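Local coordinates for protein EmGH1 (Erythrobacter marinus, PDB 5Z87) that probably hydrolyses beta-glucosidic bonds as a glycoside hydrolase family 3 enzyme, with xylosidase and arabinofuranosidase activities also ascribed to its family, at residues V127-D138 against E168-S179; V434-A445 against G474-I485. All blocks are in the same frame, centred on the assembly; numbering follows the deposited sequence.

Contact 1: V127-D138 against E168-S179; sequences VFEECLHGLLAD and EARSRGSQGCFS
Across one face of the Phe128 ring lies the Phe178 ring in an offset stack, centroids 4.7 Å apart and planes at 26°, while Gly176 C and Cys177 N sit at the Phe128 edge. Phe128 CB rests over a face of Phe178, 3.9 Å from its centroid, and Glu130 OE1 meets that ring's edge. Glu130 OE1 is hydrogen-bonded to Tyr93 OH and to a dithiothreitol, probably from the crystallisation liquor; Glu130 and Phe178 both line that pocket. The guanidinium of Arg172 carries Ala137 CB over one face; at its edge NH1 and NH2 both grip Asp138 O, at 2.8 and 2.9 Å, with the oxygen in the guanidinium plane, and NE bonds Asn104 OD1. An alanine here removes these donors and would probably leave Asp138 O and Asn104 OD1 without their mates. Strands 126-129 and 176-177 are neighbouring parallel strands of the TIM-barrel-like N-terminal domain, joined by Glu129 N to Gly176 O (3.0 Å) and Phe178 N to Glu129 O (3.2 Å). Gly173, in a Schellman motif, ends helix 155-171 just before the second strand. There Ser174 OG donates to Val127 O, and Gln175 OE1 takes Val127 N on a lone pair at 2.9 Å.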
loop_
_atom_site.group_PDB
_atom_site.type_symbol
_atom_site.label_atom_id
_atom_site.label_comp_id
_atom_site.label_asym_id
_atom_site.label_seq_id
_atom_site.Cartn_x
_atom_site.Cartn_y
_atom_site.Cartn_z
ATOM N N VAL A 127 38.123 0.807 -0.956
ATOM C CA VAL A 127 37.828 2.234 -0.960
ATOM C C VAL A 127 36.494 2.370 -1.680
ATOM O O VAL A 127 36.438 2.283 -2.913
ATOM C CB VAL A 127 38.927 3.059 -1.642
ATOM C CG1 VAL A 127 38.562 4.545 -1.655
ATOM C CG2 VAL A 127 40.259 2.838 -0.937
ATOM N N PHE A 128 35.418 2.560 -0.919
ATOM C CA PHE A 128 34.062 2.510 -1.466
ATOM C C PHE A 128 33.587 3.920 -1.788
ATOM O O PHE A 128 33.656 4.813 -0.934
ATOM C CB PHE A 128 33.090 1.848 -0.480
ATOM C CG PHE A 128 33.271 0.364 -0.333
ATOM C CD1 PHE A 128 33.040 -0.486 -1.403
ATOM C CD2 PHE A 128 33.645 -0.186 0.888
ATOM C CE1 PHE A 128 33.190 -1.864 -1.277
ATOM C CE2 PHE A 128 33.786 -1.557 1.030
ATOM C CZ PHE A 128 33.574 -2.401 -0.071
ATOM N N GLU A 129 33.104 4.121 -3.009
ATOM C CA GLU A 129 32.510 5.397 -3.399
ATOM C C GLU A 129 31.104 5.136 -3.935
ATOM O O GLU A 129 30.673 3.987 -4.047
ATOM C CB GLU A 129 33.391 6.124 -4.421
ATOM C CG GLU A 129 34.813 6.430 -3.894
ATOM C CD GLU A 129 34.844 7.565 -2.891
ATOM O OE1 GLU A 129 35.884 7.733 -2.214
ATOM O OE2 GLU A 129 33.830 8.294 -2.763
ATOM N N GLU A 130 30.373 6.205 -4.241
ATOM C CA GLU A 130 29.048 6.106 -4.848
ATOM C C GLU A 130 29.171 6.364 -6.340
ATOM O O GLU A 130 29.853 7.304 -6.751
ATOM C CB GLU A 130 28.063 7.103 -4.233
ATOM C CG GLU A 130 27.936 7.014 -2.739
ATOM C CD GLU A 130 27.075 5.844 -2.282
ATOM O OE1 GLU A 130 26.937 5.668 -1.050
ATOM O OE2 GLU A 130 26.538 5.111 -3.144
ATOM N N CYS A 131 28.510 5.531 -7.142
ATOM C CA CYS A 131 28.561 5.587 -8.599
ATOM C C CYS A 131 27.168 5.461 -9.202
ATOM O O CYS A 131 26.962 4.728 -10.164
ATOM C CB CYS A 131 29.451 4.480 -9.152
ATOM S SG CYS A 131 31.210 4.682 -8.745
ATOM N N LEU A 132 26.190 6.186 -8.651
ATOM C CA LEU A 132 24.798 6.019 -9.079
ATOM C C LEU A 132 24.616 6.375 -10.550
ATOM O O LEU A 132 23.996 5.627 -11.312
ATOM C CB LEU A 132 23.877 6.881 -8.211
ATOM C CG LEU A 132 22.370 6.809 -8.483
ATOM C CD1 LEU A 132 21.818 5.409 -8.292
ATOM C CD2 LEU A 132 21.648 7.782 -7.581
ATOM N N HIS A 133 25.146 7.522 -10.964
ATOM C CA HIS A 133 25.013 8.019 -12.330
ATOM C C HIS A 133 26.315 8.711 -12.710
ATOM O O HIS A 133 26.335 9.840 -13.205
ATOM C CB HIS A 133 23.808 8.954 -12.449
ATOM C CG HIS A 133 23.899 10.157 -11.566
ATOM N ND1 HIS A 133 24.463 11.344 -11.983
ATOM C CD2 HIS A 133 23.547 10.341 -10.273
ATOM C CE1 HIS A 133 24.432 12.216 -10.990
ATOM N NE2 HIS A 133 23.889 11.631 -9.939
ATOM N N GLY A 134 27.417 8.011 -12.475
ATOM C CA GLY A 134 28.747 8.582 -12.453
ATOM C C GLY A 134 29.317 8.595 -11.043
ATOM O O GLY A 134 28.620 8.404 -10.047
ATOM N N LEU A 135 30.615 8.835 -10.974
ATOM C CA LEU A 135 31.292 8.845 -9.686
ATOM C C LEU A 135 30.912 10.082 -8.877
ATOM O O LEU A 135 31.045 11.211 -9.351
ATOM C CB LEU A 135 32.799 8.801 -9.904
ATOM C CG LEU A 135 33.665 9.113 -8.700
ATOM C CD1 LEU A 135 33.581 8.003 -7.659
ATOM C CD2 LEU A 135 35.076 9.297 -9.222
ATOM N N LEU A 136 30.444 9.877 -7.646
ATOM C CA LEU A 136 30.149 10.997 -6.755
ATOM C C LEU A 136 31.474 11.513 -6.206
ATOM O O LEU A 136 31.928 11.143 -5.119
ATOM C CB LEU A 136 29.198 10.576 -5.642
ATOM C CG LEU A 136 28.332 11.630 -4.943
ATOM C CD1 LEU A 136 27.576 10.983 -3.783
ATOM C CD2 LEU A 136 29.099 12.851 -4.438
ATOM N N ALA A 137 32.098 12.400 -6.974
ATOM C CA ALA A 137 33.361 12.995 -6.552
ATOM C C ALA A 137 33.590 14.276 -7.336
ATOM O O ALA A 137 33.110 14.428 -8.462
ATOM C CB ALA A 137 34.550 12.042 -6.750
ATOM N N ASP A 138 34.344 15.181 -6.726
ATOM C CA ASP A 138 34.614 16.474 -7.331
ATOM C C ASP A 138 35.246 16.307 -8.707
ATOM O O ASP A 138 36.211 15.556 -8.877
ATOM C CB ASP A 138 35.525 17.281 -6.412
ATOM C CG ASP A 138 35.404 18.759 -6.640
ATOM O OD1 ASP A 138 35.922 19.243 -7.672
ATOM O OD2 ASP A 138 34.769 19.426 -5.791
ATOM N N GLU A 168 36.949 6.281 -14.128
ATOM C CA GLU A 168 37.164 7.465 -13.310
ATOM C C GLU A 168 37.319 7.087 -11.842
ATOM O O GLU A 168 38.133 7.679 -11.123
ATOM C CB GLU A 168 36.012 8.465 -13.510
ATOM C CG GLU A 168 35.838 8.945 -14.959
ATOM C CD GLU A 168 34.986 10.212 -15.116
ATOM O OE1 GLU A 168 34.624 10.870 -14.106
ATOM O OE2 GLU A 168 34.676 10.552 -16.282
ATOM N N ALA A 169 36.562 6.088 -11.385
ATOM C CA ALA A 169 36.621 5.706 -9.978
ATOM C C ALA A 169 37.932 4.986 -9.659
ATOM O O ALA A 169 38.611 5.319 -8.682
ATOM C CB ALA A 169 35.413 4.829 -9.620
ATOM N N ARG A 170 38.301 3.998 -10.474
ATOM C CA ARG A 170 39.490 3.200 -10.185
ATOM C C ARG A 170 40.758 4.047 -10.289
ATOM O O ARG A 170 41.662 3.931 -9.452
ATOM C CB ARG A 170 39.538 1.993 -11.128
ATOM C CG ARG A 170 40.545 0.914 -10.738
ATOM C CD ARG A 170 40.247 0.349 -9.350
ATOM N NE ARG A 170 41.357 -0.423 -8.796
ATOM C CZ ARG A 170 41.436 -1.751 -8.839
ATOM N NH1 ARG A 170 42.483 -2.382 -8.317
ATOM N NH2 ARG A 170 40.469 -2.451 -9.411
ATOM N N SER A 171 40.828 4.932 -11.281
ATOM C CA SER A 171 41.983 5.815 -11.398
ATOM C C SER A 171 42.127 6.734 -10.191
ATOM O O SER A 171 43.238 7.189 -9.899
ATOM C CB SER A 171 41.888 6.647 -12.684
ATOM O OG SER A 171 40.897 7.650 -12.549
ATOM N N ARG A 172 41.040 7.014 -9.481
ATOM C CA ARG A 172 41.086 7.852 -8.286
ATOM C C ARG A 172 41.211 7.035 -7.001
ATOM O O ARG A 172 41.112 7.595 -5.905
ATOM C CB ARG A 172 39.849 8.762 -8.224
ATOM C CG ARG A 172 39.788 9.791 -9.364
ATOM C CD ARG A 172 38.430 10.500 -9.466
ATOM N NE ARG A 172 38.226 11.421 -8.355
ATOM C CZ ARG A 172 37.618 12.597 -8.458
ATOM N NH1 ARG A 172 37.132 13.003 -9.631
ATOM N NH2 ARG A 172 37.499 13.371 -7.387
ATOM N N GLY A 173 41.429 5.730 -7.103
ATOM C CA GLY A 173 41.703 4.928 -5.934
ATOM C C GLY A 173 40.533 4.148 -5.387
ATOM O O GLY A 173 40.700 3.427 -4.400
ATOM N N SER A 174 39.358 4.256 -5.989
ATOM C CA SER A 174 38.204 3.494 -5.532
ATOM C C SER A 174 38.101 2.195 -6.318
ATOM O O SER A 174 38.078 2.217 -7.549
ATOM C CB SER A 174 36.925 4.316 -5.698
ATOM O OG SER A 174 35.770 3.539 -5.437
ATOM N N GLN A 175 38.031 1.065 -5.617
ATOM C CA GLN A 175 37.867 -0.213 -6.300
ATOM C C GLN A 175 36.545 -0.888 -5.942
ATOM O O GLN A 175 36.355 -2.070 -6.260
ATOM C CB GLN A 175 39.027 -1.157 -5.974
ATOM C CG GLN A 175 40.311 -0.443 -5.567
ATOM C CD GLN A 175 40.334 -0.192 -4.060
ATOM O OE1 GLN A 175 39.279 -0.042 -3.439
ATOM N NE2 GLN A 175 41.527 -0.168 -3.467
ATOM N N GLY A 176 35.636 -0.187 -5.285
ATOM C CA GLY A 176 34.301 -0.719 -5.058
ATOM C C GLY A 176 33.308 0.406 -4.890
ATOM O O GLY A 176 33.656 1.503 -4.438
ATOM N N CYS A 177 32.059 0.141 -5.270
ATOM C CA CYS A 177 31.010 1.134 -5.087
ATOM C C CYS A 177 29.751 0.495 -4.523
ATOM O O CYS A 177 29.524 -0.715 -4.637
ATOM C CB CYS A 177 30.673 1.868 -6.395
ATOM S SG CYS A 177 30.003 0.797 -7.659
ATOM N N PHE A 178 28.940 1.352 -3.907
ATOM C CA PHE A 178 27.636 0.979 -3.374
ATOM C C PHE A 178 26.556 1.290 -4.415
ATOM O O PHE A 178 25.674 2.122 -4.225
ATOM C CB PHE A 178 27.383 1.715 -2.063
ATOM C CG PHE A 178 28.375 1.392 -0.967
ATOM C CD1 PHE A 178 28.998 0.146 -0.907
ATOM C CD2 PHE A 178 28.659 2.336 0.026
ATOM C CE1 PHE A 178 29.888 -0.152 0.114
ATOM C CE2 PHE A 178 29.553 2.050 1.056
ATOM C CZ PHE A 178 30.160 0.799 1.109
ATOM N N SER A 179 26.688 0.619 -5.554
ATOM C CA SER A 179 25.871 0.819 -6.743
ATOM C C SER A 179 25.932 -0.459 -7.549
ATOM O O SER A 179 26.897 -1.219 -7.419
ATOM C CB SER A 179 26.389 1.999 -7.594
ATOM O OG SER A 179 26.334 3.219 -6.877
HETATM O O HOH W 1 25.364 5.032 -5.476
HETATM O O HOH W 2 31.835 9.751 -13.320
#

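Contact 2: V434-A445 against G474-I485; sequences VRKMLVVGPNAA and GFEVEYAQGCAI
Val434 CG1 lies over one face of the Phe475 ring, 4.0 Å from its centroid, in a CH-pi contact; Arg435 O is at the ring's edge and Met437 CE approaches it obliquely. Phe475 CG stands between its backbone N and carbonyl carbon (chi1 66°), which turns the ring back over Val434. Beyond, Met437, Val439, Val477 and Tyr479 occupy one side of the sheet, where helix 462-473 packs through Leu466 and Leu463. On the other side Lys436 runs alongside Glu476, pointing the same way, and its bend at chi4 (-108°) takes NZ across to Glu478 OE1 in a salt bridge modelled at 2.5 Å, a doubtfully short length; NZ also forms a salt bridge with Asp524. Leu438 CD1 meets Ala480 CB at 3.9 Å on this side, which helix 508-522 covers. The backbones are joined by regular bonds from Glu476 N to Arg435 O through Ala480 N to Val439 O. The Tyr479 ring, near the end of its strand, meets Ala444 CB at its edge and Ala445 CB obliquely, both from the loop after strand 436-440; a water links Tyr479 OH to Gly441 O and Ala445 N. Pro442 CG packs on Ile485 CG1 at 3.7 Å, nearly at right angles. Strand 436-440, helix 462-473 and edge strand 476-480 form a beta-alpha-beta crossover, as expected of the alpha/beta sandwich, the second domain of family 3 glycoside hydrolases.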
loop_
_atom_site.group_PDB
_atom_site.type_symbol
_atom_site.label_atom_id
_atom_site.label_comp_id
_atom_site.label_asym_id
_atom_site.label_seq_id
_atom_site.Cartn_x
_atom_site.Cartn_y
_atom_site.Cartn_z
ATOM N N VAL A 434 12.293 31.495 -35.254
ATOM C CA VAL A 434 12.181 32.018 -33.899
ATOM C C VAL A 434 12.904 33.351 -33.842
ATOM O O VAL A 434 13.993 33.499 -34.408
ATOM C CB VAL A 434 12.762 31.021 -32.874
ATOM C CG1 VAL A 434 12.783 31.628 -31.473
ATOM C CG2 VAL A 434 11.972 29.715 -32.885
ATOM N N ARG A 435 12.304 34.330 -33.168
ATOM C CA ARG A 435 12.968 35.607 -32.958
ATOM C C ARG A 435 13.375 35.831 -31.508
ATOM O O ARG A 435 14.548 36.097 -31.234
ATOM C CB ARG A 435 12.080 36.771 -33.442
ATOM C CG ARG A 435 12.421 38.106 -32.764
ATOM C CD ARG A 435 11.730 39.327 -33.394
ATOM N NE ARG A 435 10.547 39.770 -32.649
ATOM C CZ ARG A 435 10.544 40.202 -31.386
ATOM N NH1 ARG A 435 11.669 40.278 -30.685
ATOM N NH2 ARG A 435 9.402 40.569 -30.817
ATOM N N LYS A 436 12.449 35.725 -30.557
ATOM C CA LYS A 436 12.765 36.002 -29.156
ATOM C C LYS A 436 12.092 34.964 -28.266
ATOM O O LYS A 436 10.864 34.961 -28.129
ATOM C CB LYS A 436 12.335 37.411 -28.762
ATOM C CG LYS A 436 12.931 37.883 -27.450
ATOM C CD LYS A 436 12.422 39.268 -27.075
ATOM C CE LYS A 436 13.249 39.870 -25.949
ATOM N NZ LYS A 436 12.505 39.921 -24.656
ATOM N N MET A 437 12.897 34.109 -27.637
ATOM C CA MET A 437 12.409 33.024 -26.795
ATOM C C MET A 437 12.617 33.357 -25.324
ATOM O O MET A 437 13.727 33.720 -24.919
ATOM C CB MET A 437 13.120 31.717 -27.140
ATOM C CG MET A 437 12.943 30.634 -26.091
ATOM S SD MET A 437 14.085 29.259 -26.294
ATOM C CE MET A 437 13.690 28.613 -27.909
ATOM N N LEU A 438 11.549 33.242 -24.534
ATOM C CA LEU A 438 11.635 33.352 -23.082
ATOM C C LEU A 438 11.874 31.969 -22.483
ATOM O O LEU A 438 11.079 31.051 -22.708
ATOM C CB LEU A 438 10.356 33.945 -22.502
ATOM C CG LEU A 438 10.234 33.853 -20.975
ATOM C CD1 LEU A 438 11.251 34.759 -20.286
ATOM C CD2 LEU A 438 8.827 34.172 -20.508
ATOM N N VAL A 439 12.967 31.819 -21.739
ATOM C CA VAL A 439 13.256 30.610 -20.973
ATOM C C VAL A 439 12.980 30.932 -19.513
ATOM O O VAL A 439 13.646 31.795 -18.930
ATOM C CB VAL A 439 14.706 30.142 -21.183
ATOM C CG1 VAL A 439 14.992 28.877 -20.383
ATOM C CG2 VAL A 439 14.966 29.891 -22.661
ATOM N N VAL A 440 11.994 30.252 -18.920
ATOM C CA VAL A 440 11.432 30.648 -17.633
ATOM C C VAL A 440 11.129 29.418 -16.785
ATOM O O VAL A 440 10.727 28.369 -17.301
ATOM C CB VAL A 440 10.158 31.496 -17.843
ATOM C CG1 VAL A 440 9.268 30.819 -18.863
ATOM C CG2 VAL A 440 9.398 31.689 -16.539
ATOM N N GLY A 441 11.305 29.563 -15.466
ATOM C CA GLY A 441 10.936 28.532 -14.521
ATOM C C GLY A 441 12.005 28.232 -13.485
ATOM O O GLY A 441 13.185 28.567 -13.648
ATOM N N PRO A 442 11.609 27.578 -12.393
ATOM C CA PRO A 442 12.574 27.308 -11.313
ATOM C C PRO A 442 13.738 26.425 -11.738
ATOM O O PRO A 442 14.802 26.495 -11.114
ATOM C CB PRO A 442 11.717 26.637 -10.234
ATOM C CG PRO A 442 10.558 26.043 -10.987
ATOM C CD PRO A 442 10.279 27.014 -12.106
ATOM N N ASN A 443 13.603 25.634 -12.802
ATOM C CA ASN A 443 14.681 24.752 -13.228
ATOM C C ASN A 443 15.304 25.168 -14.555
ATOM O O ASN A 443 15.835 24.325 -15.282
ATOM C CB ASN A 443 14.185 23.310 -13.297
ATOM C CG ASN A 443 13.826 22.774 -11.933
ATOM O OD1 ASN A 443 14.250 23.332 -10.913
ATOM N ND2 ASN A 443 13.014 21.715 -11.896
ATOM N N ALA A 444 15.271 26.462 -14.880
ATOM C CA ALA A 444 15.842 26.910 -16.148
ATOM C C ALA A 444 17.322 27.248 -16.019
ATOM O O ALA A 444 18.147 26.734 -16.785
ATOM C CB ALA A 444 15.076 28.125 -16.691
ATOM N N ALA A 445 17.665 28.101 -15.054
ATOM C CA ALA A 445 19.007 28.656 -14.928
ATOM C C ALA A 445 19.934 27.796 -14.084
ATOM O O ALA A 445 21.155 27.933 -14.185
ATOM C CB ALA A 445 18.932 30.059 -14.318
ATOM N N GLY A 474 20.716 32.328 -34.511
ATOM C CA GLY A 474 20.339 33.664 -34.918
ATOM C C GLY A 474 19.010 34.131 -34.370
ATOM O O GLY A 474 18.191 34.697 -35.105
ATOM N N PHE A 475 18.776 33.892 -33.083
ATOM C CA PHE A 475 17.600 34.429 -32.418
ATOM C C PHE A 475 17.971 34.754 -30.981
ATOM O O PHE A 475 19.028 34.358 -30.487
ATOM C CB PHE A 475 16.399 33.472 -32.506
ATOM C CG PHE A 475 16.574 32.174 -31.766
ATOM C CD1 PHE A 475 16.259 32.083 -30.419
ATOM C CD2 PHE A 475 17.012 31.039 -32.426
ATOM C CE1 PHE A 475 16.406 30.888 -29.737
ATOM C CE2 PHE A 475 17.156 29.840 -31.749
ATOM C CZ PHE A 475 16.856 29.768 -30.403
ATOM N N GLU A 476 17.086 35.494 -30.321
ATOM C CA GLU A 476 17.326 36.039 -28.997
ATOM C C GLU A 476 16.684 35.171 -27.921
ATOM O O GLU A 476 15.683 34.487 -28.160
ATOM C CB GLU A 476 16.774 37.460 -28.906
ATOM C CG GLU A 476 17.166 38.215 -27.659
ATOM C CD GLU A 476 16.607 39.622 -27.649
ATOM O OE1 GLU A 476 16.271 40.124 -26.551
ATOM O OE2 GLU A 476 16.504 40.219 -28.748
ATOM N N VAL A 477 17.269 35.218 -26.724
ATOM C CA VAL A 477 16.783 34.497 -25.557
ATOM C C VAL A 477 16.733 35.468 -24.388
ATOM O O VAL A 477 17.712 36.173 -24.123
ATOM C CB VAL A 477 17.680 33.287 -25.218
ATOM C CG1 VAL A 477 17.602 32.944 -23.729
ATOM C CG2 VAL A 477 17.303 32.092 -26.071
ATOM N N GLU A 478 15.596 35.522 -23.703
ATOM C CA GLU A 478 15.524 36.164 -22.402
ATOM C C GLU A 478 15.167 35.129 -21.346
ATOM O O GLU A 478 14.625 34.064 -21.649
ATOM C CB GLU A 478 14.511 37.312 -22.377
ATOM C CG GLU A 478 14.798 38.314 -21.261
ATOM C CD GLU A 478 14.185 39.676 -21.514
ATOM O OE1 GLU A 478 14.043 40.057 -22.699
ATOM O OE2 GLU A 478 13.852 40.365 -20.525
ATOM N N TYR A 479 15.491 35.451 -20.099
ATOM C CA TYR A 479 15.310 34.535 -18.989
ATOM C C TYR A 479 14.524 35.234 -17.899
ATOM O O TYR A 479 14.763 36.406 -17.606
ATOM C CB TYR A 479 16.655 34.050 -18.418
ATOM C CG TYR A 479 16.557 33.541 -16.992
ATOM C CD1 TYR A 479 15.969 32.314 -16.706
ATOM C CD2 TYR A 479 17.044 34.290 -15.932
ATOM C CE1 TYR A 479 15.873 31.851 -15.402
ATOM C CE2 TYR A 479 16.953 33.838 -14.629
ATOM C CZ TYR A 479 16.371 32.612 -14.367
ATOM O OH TYR A 479 16.285 32.157 -13.063
ATOM N N ALA A 480 13.585 34.506 -17.313
ATOM C CA ALA A 480 12.873 34.934 -16.124
ATOM C C ALA A 480 12.833 33.780 -15.131
ATOM O O ALA A 480 12.720 32.614 -15.522
ATOM C CB ALA A 480 11.446 35.404 -16.466
ATOM N N GLN A 481 12.946 34.108 -13.845
ATOM C CA GLN A 481 12.826 33.093 -12.802
ATOM C C GLN A 481 11.478 32.368 -12.885
ATOM O O GLN A 481 11.415 31.132 -12.831
ATOM C CB GLN A 481 13.021 33.748 -11.431
ATOM C CG GLN A 481 12.886 32.813 -10.241
ATOM C CD GLN A 481 14.000 31.785 -10.164
ATOM O OE1 GLN A 481 15.086 31.971 -10.726
ATOM N NE2 GLN A 481 13.733 30.687 -9.468
ATOM N N GLY A 482 10.388 33.122 -13.043
ATOM C CA GLY A 482 9.062 32.535 -13.096
ATOM C C GLY A 482 8.510 32.296 -11.705
ATOM O O GLY A 482 7.601 33.002 -11.263
ATOM N N CYS A 483 9.061 31.296 -11.012
ATOM C CA CYS A 483 8.794 31.061 -9.598
ATOM C C CYS A 483 9.924 30.208 -9.036
ATOM O O CYS A 483 10.714 29.619 -9.779
ATOM C CB CYS A 483 7.441 30.379 -9.370
ATOM S SG CYS A 483 7.382 28.650 -9.961
ATOM N N ALA A 484 9.992 30.159 -7.711
ATOM C CA ALA A 484 10.931 29.314 -6.992
ATOM C C ALA A 484 10.190 28.121 -6.403
ATOM O O ALA A 484 9.026 28.231 -6.006
ATOM C CB ALA A 484 11.641 30.089 -5.873
ATOM N N ILE A 485 10.873 26.975 -6.358
ATOM C CA ILE A 485 10.352 25.785 -5.687
ATOM C C ILE A 485 10.751 25.855 -4.220
ATOM O O ILE A 485 9.903 25.854 -3.316
ATOM C CB ILE A 485 10.870 24.499 -6.358
ATOM C CG1 ILE A 485 10.264 24.350 -7.758
ATOM C CG2 ILE A 485 10.588 23.278 -5.486
ATOM C CD1 ILE A 485 10.895 23.262 -8.601
HETATM O O HOH W 3 15.809 29.284 -13.134
HETATM O O HOH W 4 15.098 28.208 -9.255
#

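Contacts 1 and 2 follow one another along the chain and belong to different domains, the first to the N-terminal barrel-like domain and the second to the C-terminal alpha/beta domain. Their centres are 35 Å apart and their nearest atoms about 15 Å, so they do not touch. Both pair parallel strands with helix between them in the chain, two helices in contact 1 and one, 462-473, in contact 2. Contact 1 is almost wholly buried, whereas contact 2 is partly buried and includes an edge strand. Of the two, only contact 1 contributes to the eleven-residue pocket: the Glu130 side chain is about 3 Å from dithiothreitol, probably from the crystallisation liquor. In contact 2 the Ile485 side chain is about 7 Å from a magnesium ion.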